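Local coordinates for spindle pole body-associated protein VIK1 (Candida glabrata, PDB 4GKP) that probably binds microtubules through a kinesin motor-like domain that is noncatalytic, and works as a partner of the kinesin Kar3, at residues D68-I73 / N106-K111; F86-S91 / P215-S220; N92-F97 / V247-H252; E98-F103 / I201-I206. All blocks are in the same frame, centred on the assembly; numbering follows the deposited sequence.

Contact 1 of 4, residues D68-I73 / N106-K111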
loop_
_atom_site.group_PDB
_atom_site.type_symbol
_atom_site.label_atom_id
_atom_site.label_comp_id
_atom_site.label_asym_id
_atom_site.label_seq_id
_atom_site.Cartn_x
_atom_site.Cartn_y
_atom_site.Cartn_z
ATOM N N ASP A 68 -9.192 -8.517 -5.282
ATOM C CA ASP A 68 -7.983 -9.370 -5.282
ATOM C C ASP A 68 -7.053 -9.230 -4.049
ATOM O O ASP A 68 -6.328 -10.185 -3.680
ATOM C CB ASP A 68 -7.169 -9.166 -6.574
ATOM C CG ASP A 68 -7.616 -10.078 -7.717
ATOM O OD1 ASP A 68 -8.801 -10.450 -7.750
ATOM O OD2 ASP A 68 -6.777 -10.429 -8.588
ATOM N N LEU A 69 -7.081 -8.050 -3.425
ATOM C CA LEU A 69 -6.237 -7.757 -2.261
ATOM C C LEU A 69 -6.560 -8.672 -1.079
ATOM O O LEU A 69 -5.650 -9.139 -0.394
ATOM C CB LEU A 69 -6.314 -6.268 -1.882
ATOM C CG LEU A 69 -5.722 -5.302 -2.928
ATOM C CD1 LEU A 69 -5.847 -3.843 -2.519
ATOM C CD2 LEU A 69 -4.270 -5.648 -3.217
ATOM N N HIS A 70 -7.852 -8.961 -0.898
ATOM C CA HIS A 70 -8.348 -9.863 0.142
ATOM C C HIS A 70 -7.623 -11.173 0.070
ATOM O O HIS A 70 -7.172 -11.703 1.081
ATOM C CB HIS A 70 -9.858 -10.103 -0.047
ATOM C CG HIS A 70 -10.513 -10.892 1.070
ATOM N ND1 HIS A 70 -11.848 -11.047 1.156
ATOM C CD2 HIS A 70 -9.968 -11.580 2.167
ATOM C CE1 HIS A 70 -12.148 -11.790 2.242
ATOM N NE2 HIS A 70 -10.998 -12.113 2.861
ATOM N N VAL A 71 -7.523 -11.705 -1.139
ATOM C CA VAL A 71 -6.933 -13.019 -1.376
ATOM C C VAL A 71 -5.436 -12.946 -1.109
ATOM O O VAL A 71 -4.873 -13.792 -0.423
ATOM C CB VAL A 71 -7.251 -13.519 -2.818
ATOM C CG1 VAL A 71 -6.606 -14.863 -3.115
ATOM C CG2 VAL A 71 -8.752 -13.585 -3.013
ATOM N N TYR A 72 -4.815 -11.903 -1.644
ATOM C CA TYR A 72 -3.415 -11.618 -1.389
ATOM C C TYR A 72 -3.119 -11.572 0.108
ATOM O O TYR A 72 -2.266 -12.308 0.585
ATOM C CB TYR A 72 -3.054 -10.299 -2.065
ATOM C CG TYR A 72 -1.715 -9.770 -1.677
ATOM C CD1 TYR A 72 -0.554 -10.459 -2.002
ATOM C CD2 TYR A 72 -1.602 -8.569 -0.969
ATOM C CE1 TYR A 72 0.697 -9.955 -1.658
ATOM C CE2 TYR A 72 -0.366 -8.065 -0.624
ATOM C CZ TYR A 72 0.784 -8.767 -0.971
ATOM O OH TYR A 72 2.021 -8.266 -0.616
ATOM N N ILE A 73 -3.841 -10.721 0.841
ATOM C CA ILE A 73 -3.656 -10.544 2.284
ATOM C C ILE A 73 -3.838 -11.848 3.046
ATOM O O ILE A 73 -2.989 -12.246 3.851
ATOM C CB ILE A 73 -4.634 -9.491 2.854
ATOM C CG1 ILE A 73 -4.272 -8.097 2.330
ATOM C CG2 ILE A 73 -4.640 -9.529 4.386
ATOM C CD1 ILE A 73 -5.138 -6.956 2.841
ATOM N N ASN A 106 -13.228 -6.487 10.355
ATOM C CA ASN A 106 -14.256 -7.449 9.953
ATOM C C ASN A 106 -13.770 -8.870 9.713
ATOM O O ASN A 106 -14.586 -9.772 9.625
ATOM C CB ASN A 106 -15.028 -6.945 8.725
ATOM C CG ASN A 106 -15.723 -5.614 8.974
ATOM O OD1 ASN A 106 -16.399 -5.430 9.988
ATOM N ND2 ASN A 106 -15.561 -4.679 8.040
ATOM N N ASN A 107 -12.461 -9.088 9.601
ATOM C CA ASN A 107 -11.975 -10.414 9.192
ATOM C C ASN A 107 -10.999 -11.115 10.124
ATOM O O ASN A 107 -10.944 -12.351 10.159
ATOM C CB ASN A 107 -11.408 -10.375 7.776
ATOM C CG ASN A 107 -12.476 -10.089 6.746
ATOM O OD1 ASN A 107 -13.131 -11.011 6.236
ATOM N ND2 ASN A 107 -12.703 -8.808 6.468
ATOM N N TYR A 108 -10.250 -10.343 10.897
ATOM C CA TYR A 108 -9.119 -10.918 11.602
ATOM C C TYR A 108 -9.096 -10.764 13.134
ATOM O O TYR A 108 -8.279 -11.400 13.808
ATOM C CB TYR A 108 -7.828 -10.414 10.948
ATOM C CG TYR A 108 -7.721 -10.805 9.484
ATOM C CD1 TYR A 108 -7.630 -12.158 9.097
ATOM C CD2 TYR A 108 -7.702 -9.830 8.479
ATOM C CE1 TYR A 108 -7.518 -12.512 7.759
ATOM C CE2 TYR A 108 -7.599 -10.179 7.142
ATOM C CZ TYR A 108 -7.506 -11.513 6.786
ATOM O OH TYR A 108 -7.417 -11.850 5.442
ATOM N N PHE A 109 -9.995 -9.954 13.688
ATOM C CA PHE A 109 -9.982 -9.660 15.131
ATOM C C PHE A 109 -10.157 -10.912 16.002
ATOM O O PHE A 109 -9.866 -10.873 17.189
ATOM C CB PHE A 109 -11.041 -8.604 15.497
ATOM C CG PHE A 109 -10.593 -7.170 15.296
ATOM C CD1 PHE A 109 -9.577 -6.841 14.395
ATOM C CD2 PHE A 109 -11.215 -6.137 15.992
ATOM C CE1 PHE A 109 -9.182 -5.515 14.211
ATOM C CE2 PHE A 109 -10.824 -4.810 15.817
ATOM C CZ PHE A 109 -9.809 -4.495 14.920
ATOM N N ASP A 110 -10.608 -12.018 15.398
ATOM C CA ASP A 110 -10.911 -13.230 16.146
ATOM C C ASP A 110 -9.787 -14.270 16.039
ATOM O O ASP A 110 -9.704 -15.189 16.864
ATOM C CB ASP A 110 -12.263 -13.816 15.705
ATOM N N LYS A 111 -8.914 -14.116 15.044
ATOM C CA LYS A 111 -7.747 -14.989 14.912
ATOM C C LYS A 111 -6.412 -14.334 15.349
ATOM O O LYS A 111 -5.412 -15.028 15.598
ATOM C CB LYS A 111 -7.647 -15.517 13.482
ATOM C CG LYS A 111 -8.928 -16.166 12.951
#
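CG2 of I73 stands anti to the backbone N and meets Y108, whose chi1 of -60° extends the ring so that OH and CE2 reach this methyl. H70 carries its ring on a CG anti to the backbone N (chi1 -173°), and the imidazole reaches N107 and Y108. The far end of the tyrosine does the touching. I73 CG2 lies 3.8 Å from Y108 OH and 4.1 Å from Y108 CE2, approaching the ring obliquely. H70 CD2 is 4.2 Å from Y108 OH. H70 NE2 is 4.1 Å from N107 OD1, a loose contact. The imidazole and amide planes are steeply inclined, 61° apart. Both polar ends find partners nearby: Y108 OH bonds to D74 OD1, one residue on from I73, and N107 ND2 bonds to F103 O. CB of N107 sits over one face of the Y108 ring. F103 also meets H70 edge-to-face. Y108 and I73 are buried, while H70 and N107 lie partly exposed at the margin. The arrangement is helix 68-78 packed against the C-terminal end of helix 96-107 and the turn after it, on one side of the central sheet of the kinesin motor-like fold.

Contact 2 of 4, residues F86-S91 / P215-S220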
loop_
_atom_site.group_PDB
_atom_site.type_symbol
_atom_site.label_atom_id
_atom_site.label_comp_id
_atom_site.label_asym_id
_atom_site.label_seq_id
_atom_site.Cartn_x
_atom_site.Cartn_y
_atom_site.Cartn_z
ATOM N N PHE A 86 1.625 -1.187 -1.265
ATOM C CA PHE A 86 1.916 0.217 -1.560
ATOM C C PHE A 86 0.733 0.877 -2.226
ATOM O O PHE A 86 0.177 0.327 -3.168
ATOM C CB PHE A 86 3.070 0.340 -2.531
ATOM C CG PHE A 86 4.413 0.137 -1.918
ATOM C CD1 PHE A 86 4.888 -1.149 -1.669
ATOM C CD2 PHE A 86 5.226 1.240 -1.634
ATOM C CE1 PHE A 86 6.143 -1.335 -1.119
ATOM C CE2 PHE A 86 6.481 1.063 -1.080
ATOM C CZ PHE A 86 6.941 -0.230 -0.826
ATOM N N SER A 87 0.357 2.053 -1.744
ATOM C CA SER A 87 -0.672 2.846 -2.396
ATOM C C SER A 87 -0.007 4.093 -2.961
ATOM O O SER A 87 0.524 4.924 -2.199
ATOM C CB SER A 87 -1.783 3.223 -1.418
ATOM O OG SER A 87 -2.652 4.185 -2.003
ATOM N N VAL A 88 -0.018 4.191 -4.294
ATOM C CA VAL A 88 0.666 5.254 -5.045
ATOM C C VAL A 88 -0.358 6.086 -5.827
ATOM O O VAL A 88 -1.143 5.544 -6.600
ATOM C CB VAL A 88 1.727 4.674 -6.010
ATOM C CG1 VAL A 88 2.448 5.788 -6.781
ATOM C CG2 VAL A 88 2.710 3.769 -5.267
ATOM N N GLY A 89 -0.346 7.397 -5.607
ATOM C CA GLY A 89 -1.325 8.320 -6.186
ATOM C C GLY A 89 -0.868 9.769 -6.082
ATOM O O GLY A 89 0.330 10.060 -6.138
ATOM N N SER A 90 -1.817 10.686 -5.922
ATOM C CA SER A 90 -1.492 12.118 -5.877
ATOM C C SER A 90 -2.415 12.894 -4.929
ATOM O O SER A 90 -2.714 12.427 -3.829
ATOM C CB SER A 90 -1.480 12.721 -7.299
ATOM N N SER A 91 -2.863 14.069 -5.359
ATOM C CA SER A 91 -3.612 14.984 -4.502
ATOM C C SER A 91 -4.993 14.449 -4.136
ATOM O O SER A 91 -5.529 14.781 -3.071
ATOM C CB SER A 91 -3.733 16.361 -5.170
ATOM N N PRO A 215 10.922 9.267 -7.797
ATOM C CA PRO A 215 12.337 8.956 -8.075
ATOM C C PRO A 215 13.031 8.090 -7.017
ATOM O O PRO A 215 13.792 7.168 -7.375
ATOM C CB PRO A 215 12.988 10.338 -8.141
ATOM C CG PRO A 215 11.897 11.222 -8.639
ATOM C CD PRO A 215 10.659 10.714 -7.949
ATOM N N ILE A 216 12.764 8.371 -5.739
ATOM C CA ILE A 216 13.325 7.572 -4.636
ATOM C C ILE A 216 12.809 6.134 -4.707
ATOM O O ILE A 216 13.574 5.174 -4.557
ATOM C CB ILE A 216 13.016 8.175 -3.243
ATOM C CG1 ILE A 216 13.650 9.564 -3.090
ATOM N N LEU A 217 11.508 5.993 -4.959
ATOM C CA LEU A 217 10.911 4.675 -5.128
ATOM C C LEU A 217 11.561 3.962 -6.318
ATOM O O LEU A 217 12.112 2.878 -6.155
ATOM C CB LEU A 217 9.387 4.785 -5.276
ATOM C CG LEU A 217 8.523 3.526 -5.159
ATOM C CD1 LEU A 217 8.576 2.957 -3.755
ATOM C CD2 LEU A 217 7.087 3.846 -5.540
ATOM N N LYS A 218 11.529 4.590 -7.492
ATOM C CA LYS A 218 12.221 4.069 -8.678
ATOM C C LYS A 218 13.641 3.584 -8.347
ATOM O O LYS A 218 13.959 2.416 -8.566
ATOM C CB LYS A 218 12.248 5.112 -9.803
ATOM N N ARG A 219 14.473 4.471 -7.792
ATOM C CA ARG A 219 15.859 4.134 -7.420
ATOM C C ARG A 219 15.939 2.876 -6.549
ATOM O O ARG A 219 16.831 2.044 -6.732
ATOM C CB ARG A 219 16.559 5.313 -6.725
ATOM C CG ARG A 219 17.022 6.427 -7.661
ATOM C CD ARG A 219 18.037 7.352 -6.996
ATOM N NE ARG A 219 17.437 8.275 -6.028
ATOM C CZ ARG A 219 17.497 8.137 -4.702
ATOM N NH1 ARG A 219 18.138 7.110 -4.148
ATOM N NH2 ARG A 219 16.913 9.036 -3.918
ATOM N N SER A 220 15.005 2.739 -5.607
ATOM C CA SER A 220 14.860 1.502 -4.844
ATOM C C SER A 220 14.355 0.399 -5.777
ATOM O O SER A 220 14.809 -0.743 -5.721
ATOM C CB SER A 220 13.874 1.707 -3.699
ATOM O OG SER A 220 14.082 2.946 -3.044
#
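L217, in helix 214-219, carries this contact alone from its side and meets F86 and V88 of strand 83-88. P215 comes first in the segment, and its carbonyl takes a bond from R219 N, a regular helical turn. I216 follows, and its O serves S220. L217 points toward the strand. Its CG is anti to the backbone N (chi1 -167°), which carries both methyl groups across to the sheet. CD1 touches F86, with 3.9 Å from L217 CD1 to F86 CE2, and it comes at the ring obliquely. The leucine and the phenylalanine lie alongside, pointing opposite ways. CD2 approaches V88 less closely, 4.4 Å from L217 CD2 to V88 CG2. R219 lays its guanidinium over I216 CA. S220 bonds I216 O through both N and OG, from opposite faces of the carbonyl plane. S220 OG is 2.7 Å from I216 O and tilts 30° out of that plane. Around the leucine, I208, L235, F239, L262 and L266 add further apolar surface, and the F86 ring also meets F239 and F246. Helix 214-219 follows strand 201-208 and, with helices 230-241 and 256-266, covers one face of the central sheet of the motor-like domain. Across the two segments the contact is wholly apolar, consistent with hydrophobic burial and shape, not polar pairing, holding the helix there.

Contact 3 of 4, residues N92-F97 / V247-H252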
loop_
_atom_site.group_PDB
_atom_site.type_symbol
_atom_site.label_atom_id
_atom_site.label_comp_id
_atom_site.label_asym_id
_atom_site.label_seq_id
_atom_site.Cartn_x
_atom_site.Cartn_y
_atom_site.Cartn_z
ATOM N N ASN A 92 -5.576 13.640 -5.021
ATOM C CA ASN A 92 -6.856 12.993 -4.731
ATOM C C ASN A 92 -6.589 11.721 -3.936
ATOM O O ASN A 92 -6.310 10.669 -4.495
ATOM C CB ASN A 92 -7.660 12.714 -6.010
ATOM C CG ASN A 92 -9.166 12.697 -5.770
ATOM O OD1 ASN A 92 -9.646 13.041 -4.684
ATOM N ND2 ASN A 92 -9.922 12.298 -6.789
ATOM N N ILE A 93 -6.636 11.853 -2.615
ATOM C CA ILE A 93 -6.280 10.771 -1.712
ATOM C C ILE A 93 -7.410 9.754 -1.612
ATOM O O ILE A 93 -8.529 10.089 -1.231
ATOM C CB ILE A 93 -5.906 11.287 -0.302
ATOM N N PRO A 94 -7.112 8.493 -1.946
ATOM C CA PRO A 94 -8.156 7.480 -1.835
ATOM C C PRO A 94 -8.545 7.234 -0.362
ATOM O O PRO A 94 -7.851 7.690 0.548
ATOM C CB PRO A 94 -7.502 6.237 -2.464
ATOM C CG PRO A 94 -6.023 6.447 -2.294
ATOM C CD PRO A 94 -5.790 7.926 -2.303
ATOM N N ASN A 95 -9.661 6.540 -0.144
ATOM C CA ASN A 95 -10.091 6.153 1.199
ATOM C C ASN A 95 -9.400 4.865 1.702
ATOM O O ASN A 95 -9.818 4.283 2.703
ATOM C CB ASN A 95 -11.624 5.995 1.238
ATOM N N THR A 96 -8.347 4.443 1.001
ATOM C CA THR A 96 -7.668 3.176 1.238
ATOM C C THR A 96 -7.329 2.856 2.716
ATOM O O THR A 96 -7.612 1.750 3.175
ATOM C CB THR A 96 -6.426 3.066 0.342
ATOM O OG1 THR A 96 -6.762 3.525 -0.974
ATOM C CG2 THR A 96 -5.914 1.621 0.251
ATOM N N PHE A 97 -6.768 3.817 3.457
ATOM C CA PHE A 97 -6.395 3.603 4.859
ATOM C C PHE A 97 -7.562 3.220 5.771
ATOM O O PHE A 97 -7.445 2.287 6.579
ATOM C CB PHE A 97 -5.654 4.828 5.432
ATOM C CG PHE A 97 -5.174 4.643 6.856
ATOM C CD1 PHE A 97 -4.158 3.734 7.158
ATOM C CD2 PHE A 97 -5.725 5.380 7.891
ATOM C CE1 PHE A 97 -3.711 3.557 8.460
ATOM C CE2 PHE A 97 -5.273 5.216 9.201
ATOM C CZ PHE A 97 -4.266 4.304 9.483
ATOM N N VAL A 247 -0.904 -0.674 -5.538
ATOM C CA VAL A 247 -2.092 -0.110 -6.146
ATOM C C VAL A 247 -1.747 1.302 -6.645
ATOM O O VAL A 247 -1.174 2.107 -5.908
ATOM C CB VAL A 247 -3.324 -0.150 -5.203
ATOM C CG1 VAL A 247 -2.998 0.463 -3.857
ATOM C CG2 VAL A 247 -4.501 0.591 -5.808
ATOM N N PHE A 248 -2.066 1.567 -7.908
ATOM C CA PHE A 248 -1.799 2.867 -8.531
ATOM C C PHE A 248 -3.100 3.563 -8.876
ATOM O O PHE A 248 -3.944 3.013 -9.580
ATOM C CB PHE A 248 -0.973 2.695 -9.801
ATOM C CG PHE A 248 0.333 1.979 -9.587
ATOM C CD1 PHE A 248 1.496 2.692 -9.300
ATOM C CD2 PHE A 248 0.404 0.587 -9.699
ATOM C CE1 PHE A 248 2.701 2.026 -9.118
ATOM C CE2 PHE A 248 1.602 -0.080 -9.523
ATOM C CZ PHE A 248 2.751 0.635 -9.215
ATOM N N GLN A 249 -3.264 4.768 -8.356
ATOM C CA GLN A 249 -4.423 5.603 -8.628
ATOM C C GLN A 249 -4.254 6.229 -10.027
ATOM O O GLN A 249 -3.331 7.024 -10.259
ATOM C CB GLN A 249 -4.524 6.667 -7.533
ATOM C CG GLN A 249 -5.518 7.787 -7.776
ATOM C CD GLN A 249 -6.700 7.763 -6.829
ATOM O OE1 GLN A 249 -6.944 6.779 -6.128
ATOM N NE2 GLN A 249 -7.452 8.857 -6.811
ATOM N N ILE A 250 -5.112 5.820 -10.964
ATOM C CA ILE A 250 -5.076 6.352 -12.328
ATOM C C ILE A 250 -6.306 7.222 -12.577
ATOM O O ILE A 250 -7.418 6.714 -12.763
ATOM C CB ILE A 250 -4.875 5.249 -13.399
ATOM C CG1 ILE A 250 -3.396 4.872 -13.494
ATOM C CG2 ILE A 250 -5.228 5.750 -14.784
ATOM C CD1 ILE A 250 -3.021 3.654 -12.714
ATOM N N ASP A 251 -6.097 8.539 -12.534
ATOM C CA ASP A 251 -7.190 9.505 -12.659
ATOM C C ASP A 251 -6.836 10.769 -13.446
ATOM O O ASP A 251 -6.104 10.714 -14.437
ATOM C CB ASP A 251 -7.755 9.858 -11.276
ATOM C CG ASP A 251 -6.768 10.608 -10.394
ATOM O OD1 ASP A 251 -5.589 10.784 -10.787
ATOM O OD2 ASP A 251 -7.196 11.023 -9.292
ATOM N N HIS A 252 -7.361 11.898 -12.969
ATOM C CA HIS A 252 -7.266 13.194 -13.631
ATOM C C HIS A 252 -5.884 13.793 -13.647
ATOM O O HIS A 252 -5.542 14.569 -14.548
ATOM C CB HIS A 252 -8.225 14.163 -12.951
HETATM O O HOH W 1 -4.743 12.166 -7.730
#
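N92 and P94 meet Q249 and D251 where the loop before helix 96-107 passes the end of strand 246-250. Q249 OE1 lies 3.7 Å from P94 CB and 4.0 Å from P94 CG. N92 CB is 3.7 Å from D251 OD2. The N92 amide and the D251 carboxylate are nearly coplanar, 14° apart. N92 O and Q249 NE2 come within 3.2 Å, but the angle is poor for a hydrogen bond. One water joins the segments: it accepts from N92 N at 3.2 Å and donates to D251 OD2 at 3.1 Å. In the next shell, Q249 NE2 makes a weak bond of 3.3 Å to D251 OD2. The glutamine starts with CG anti to its backbone N (chi1 169°) and then bends at chi2, which lays the amide beside P94 and N92. S253 OG bonds the other D251 oxygen, OD1. Farther out, P94 rests on Y209, and the Q249 backbone pairs with V88 of strand 83-88. The loop follows that strand and probably corresponds to the P-loop of catalytic kinesins. Loop and strand end are joined by a single water and by van der Waals contact, a light connection, with a carboxylate whose rotation is probably restrained from both oxygens.

Contact 4 of 4, residues E98-F103 / I201-I206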
loop_
_atom_site.group_PDB
_atom_site.type_symbol
_atom_site.label_atom_id
_atom_site.label_comp_id
_atom_site.label_asym_id
_atom_site.label_seq_id
_atom_site.Cartn_x
_atom_site.Cartn_y
_atom_site.Cartn_z
ATOM N N GLU A 98 -8.681 3.928 5.647
ATOM C CA GLU A 98 -9.856 3.688 6.504
ATOM C C GLU A 98 -10.525 2.345 6.209
ATOM O O GLU A 98 -11.020 1.670 7.124
ATOM C CB GLU A 98 -10.880 4.815 6.367
ATOM C CG GLU A 98 -10.315 6.221 6.556
ATOM C CD GLU A 98 -9.792 6.831 5.262
ATOM O OE1 GLU A 98 -10.522 6.811 4.242
ATOM O OE2 GLU A 98 -8.656 7.342 5.262
ATOM N N LYS A 99 -10.529 1.960 4.934
ATOM C CA LYS A 99 -11.112 0.688 4.505
ATOM C C LYS A 99 -10.227 -0.495 4.922
ATOM O O LYS A 99 -10.713 -1.577 5.280
ATOM C CB LYS A 99 -11.353 0.700 2.992
ATOM C CG LYS A 99 -12.529 1.568 2.556
ATOM C CD LYS A 99 -13.868 0.917 2.898
ATOM C CE LYS A 99 -15.050 1.836 2.610
ATOM N NZ LYS A 99 -15.072 2.261 1.184
ATOM N N LEU A 100 -8.921 -0.259 4.892
ATOM C CA LEU A 100 -7.947 -1.194 5.414
ATOM C C LEU A 100 -8.218 -1.498 6.895
ATOM O O LEU A 100 -8.344 -2.664 7.267
ATOM C CB LEU A 100 -6.546 -0.638 5.221
ATOM C CG LEU A 100 -5.419 -1.533 5.715
ATOM C CD1 LEU A 100 -5.363 -2.802 4.886
ATOM C CD2 LEU A 100 -4.090 -0.776 5.694
ATOM N N LEU A 101 -8.319 -0.456 7.728
ATOM C CA LEU A 101 -8.702 -0.650 9.131
ATOM C C LEU A 101 -9.999 -1.444 9.251
ATOM O O LEU A 101 -10.061 -2.408 10.009
ATOM C CB LEU A 101 -8.810 0.678 9.897
ATOM C CG LEU A 101 -7.533 1.514 10.023
ATOM C CD1 LEU A 101 -7.748 2.756 10.883
ATOM C CD2 LEU A 101 -6.377 0.689 10.551
ATOM N N ALA A 102 -11.012 -1.061 8.476
ATOM C CA ALA A 102 -12.327 -1.717 8.528
ATOM C C ALA A 102 -12.239 -3.185 8.093
ATOM O O ALA A 102 -12.836 -4.078 8.714
ATOM C CB ALA A 102 -13.339 -0.945 7.679
ATOM N N PHE A 103 -11.473 -3.431 7.038
ATOM C CA PHE A 103 -11.222 -4.800 6.570
ATOM C C PHE A 103 -10.625 -5.705 7.661
ATOM O O PHE A 103 -11.049 -6.850 7.812
ATOM C CB PHE A 103 -10.352 -4.790 5.295
ATOM C CG PHE A 103 -9.944 -6.167 4.819
ATOM C CD1 PHE A 103 -10.861 -7.009 4.191
ATOM C CD2 PHE A 103 -8.646 -6.611 4.991
ATOM C CE1 PHE A 103 -10.490 -8.267 3.758
ATOM C CE2 PHE A 103 -8.266 -7.873 4.564
ATOM C CZ PHE A 103 -9.190 -8.699 3.951
ATOM N N ILE A 201 3.573 -11.627 12.326
ATOM C CA ILE A 201 3.696 -11.440 10.890
ATOM C C ILE A 201 3.574 -9.943 10.626
ATOM O O ILE A 201 2.578 -9.321 11.018
ATOM C CB ILE A 201 2.578 -12.172 10.119
ATOM C CG1 ILE A 201 2.422 -13.619 10.643
ATOM C CG2 ILE A 201 2.857 -12.103 8.622
ATOM C CD1 ILE A 201 1.137 -14.293 10.247
ATOM N N ASP A 202 4.585 -9.364 9.982
ATOM C CA ASP A 202 4.564 -7.927 9.703
ATOM C C ASP A 202 3.870 -7.590 8.376
ATOM O O ASP A 202 4.152 -8.191 7.322
ATOM C CB ASP A 202 5.989 -7.363 9.699
ATOM C CG ASP A 202 6.740 -7.689 10.966
ATOM O OD1 ASP A 202 6.160 -7.578 12.041
ATOM O OD2 ASP A 202 7.922 -8.068 10.892
ATOM N N PHE A 203 2.974 -6.618 8.438
ATOM C CA PHE A 203 2.358 -6.091 7.241
ATOM C C PHE A 203 2.661 -4.606 7.193
ATOM O O PHE A 203 2.422 -3.905 8.178
ATOM C CB PHE A 203 0.842 -6.345 7.228
ATOM C CG PHE A 203 0.090 -5.574 6.150
ATOM C CD1 PHE A 203 0.306 -5.833 4.794
ATOM C CD2 PHE A 203 -0.863 -4.614 6.493
ATOM C CE1 PHE A 203 -0.389 -5.140 3.807
ATOM C CE2 PHE A 203 -1.562 -3.910 5.505
ATOM C CZ PHE A 203 -1.319 -4.174 4.158
ATOM N N TYR A 204 3.195 -4.140 6.062
ATOM C CA TYR A 204 3.488 -2.707 5.861
ATOM C C TYR A 204 2.554 -2.111 4.828
ATOM O O TYR A 204 2.432 -2.632 3.704
ATOM C CB TYR A 204 4.939 -2.477 5.410
ATOM C CG TYR A 204 5.945 -3.065 6.345
ATOM C CD1 TYR A 204 6.397 -2.343 7.446
ATOM C CD2 TYR A 204 6.425 -4.367 6.159
ATOM C CE1 TYR A 204 7.320 -2.890 8.330
ATOM C CE2 TYR A 204 7.343 -4.925 7.035
ATOM C CZ TYR A 204 7.788 -4.176 8.114
ATOM O OH TYR A 204 8.691 -4.712 8.982
ATOM N N PHE A 205 1.893 -1.033 5.223
ATOM C CA PHE A 205 1.072 -0.264 4.309
ATOM C C PHE A 205 1.732 1.078 4.045
ATOM O O PHE A 205 1.856 1.917 4.937
ATOM C CB PHE A 205 -0.344 -0.053 4.847
ATOM C CG PHE A 205 -1.221 0.741 3.926
ATOM C CD1 PHE A 205 -1.494 0.286 2.627
ATOM C CD2 PHE A 205 -1.773 1.955 4.338
ATOM C CE1 PHE A 205 -2.297 1.028 1.761
ATOM C CE2 PHE A 205 -2.595 2.686 3.484
ATOM C CZ PHE A 205 -2.861 2.221 2.200
ATOM N N ILE A 206 2.142 1.272 2.803
ATOM C CA ILE A 206 2.972 2.400 2.462
ATOM C C ILE A 206 2.245 3.313 1.516
ATOM O O ILE A 206 1.789 2.889 0.446
ATOM C CB ILE A 206 4.328 1.924 1.915
ATOM C CG1 ILE A 206 5.109 1.244 3.054
ATOM C CG2 ILE A 206 5.118 3.105 1.365
ATOM C CD1 ILE A 206 5.844 -0.006 2.633
#
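This is a buried apolar contact of a helix on a sheet, with L100 of helix 96-107 set against two aromatic rings of strand 201-208. L100 points toward the strand, and its CG lies anti to the backbone N (chi1 -179°), which brings both methyl groups to the rings. CD2 sits over one face of F205 in a CH-pi contact, 4.0 Å from L100 CD2 to the centroid of the F205 ring and 25° off the ring normal. It lies toward the rim of that face, closest to the root of the ring, with 3.7 Å from L100 CD2 to F205 CG. CD1 goes to F203, 4.0 Å from L100 CD1 to F203 CE2, and approaches that ring obliquely. CD2 lies chiefly on F205 but also reaches F203 CE2, which both methyls touch. L100 runs antiparallel to each phenylalanine side chain, so they meet alongside one another. F203 and F205 are two residues apart on the strand and both point toward the helix. Other residues extend the packing. F188 and F65 also touch L100, while T96 and F97 of the same helix reach F205. F203 meets F83 and F188, and L85 lies against both phenylalanines. Helix 96-107 lies over the sheet in which strands 83-88 and 201-208 are parallel neighbours. It follows strand 83-88 through the loop at the probable P-loop position and packs on the central sheet, as the helix after the P-loop does in kinesin motor domains.

In the fold
Contacts 1, 3 and 4 all use helix 96-107 or the chain at its ends. Contact 3 holds the loop before it, contact 4 its middle and contact 1 its C-terminal end. Contacts 2, 3 and 4 reach the same mixed sheet through strands 83-88, 246-250 and 201-208. Contacts 1 and 4 are about 10 Å apart between centres, contacts 2 and 3 about 12 Å. Contacts 1 and 2 lie about 25 Å apart, on opposite sides of the chain's centre. Along the chain, contact 1 crosses the other three, contacts 2 and 3 cross, and contact 4 falls between the segments of both. Contact 1 is shorter-range; the others tie distant parts of the chain into one motor-like domain.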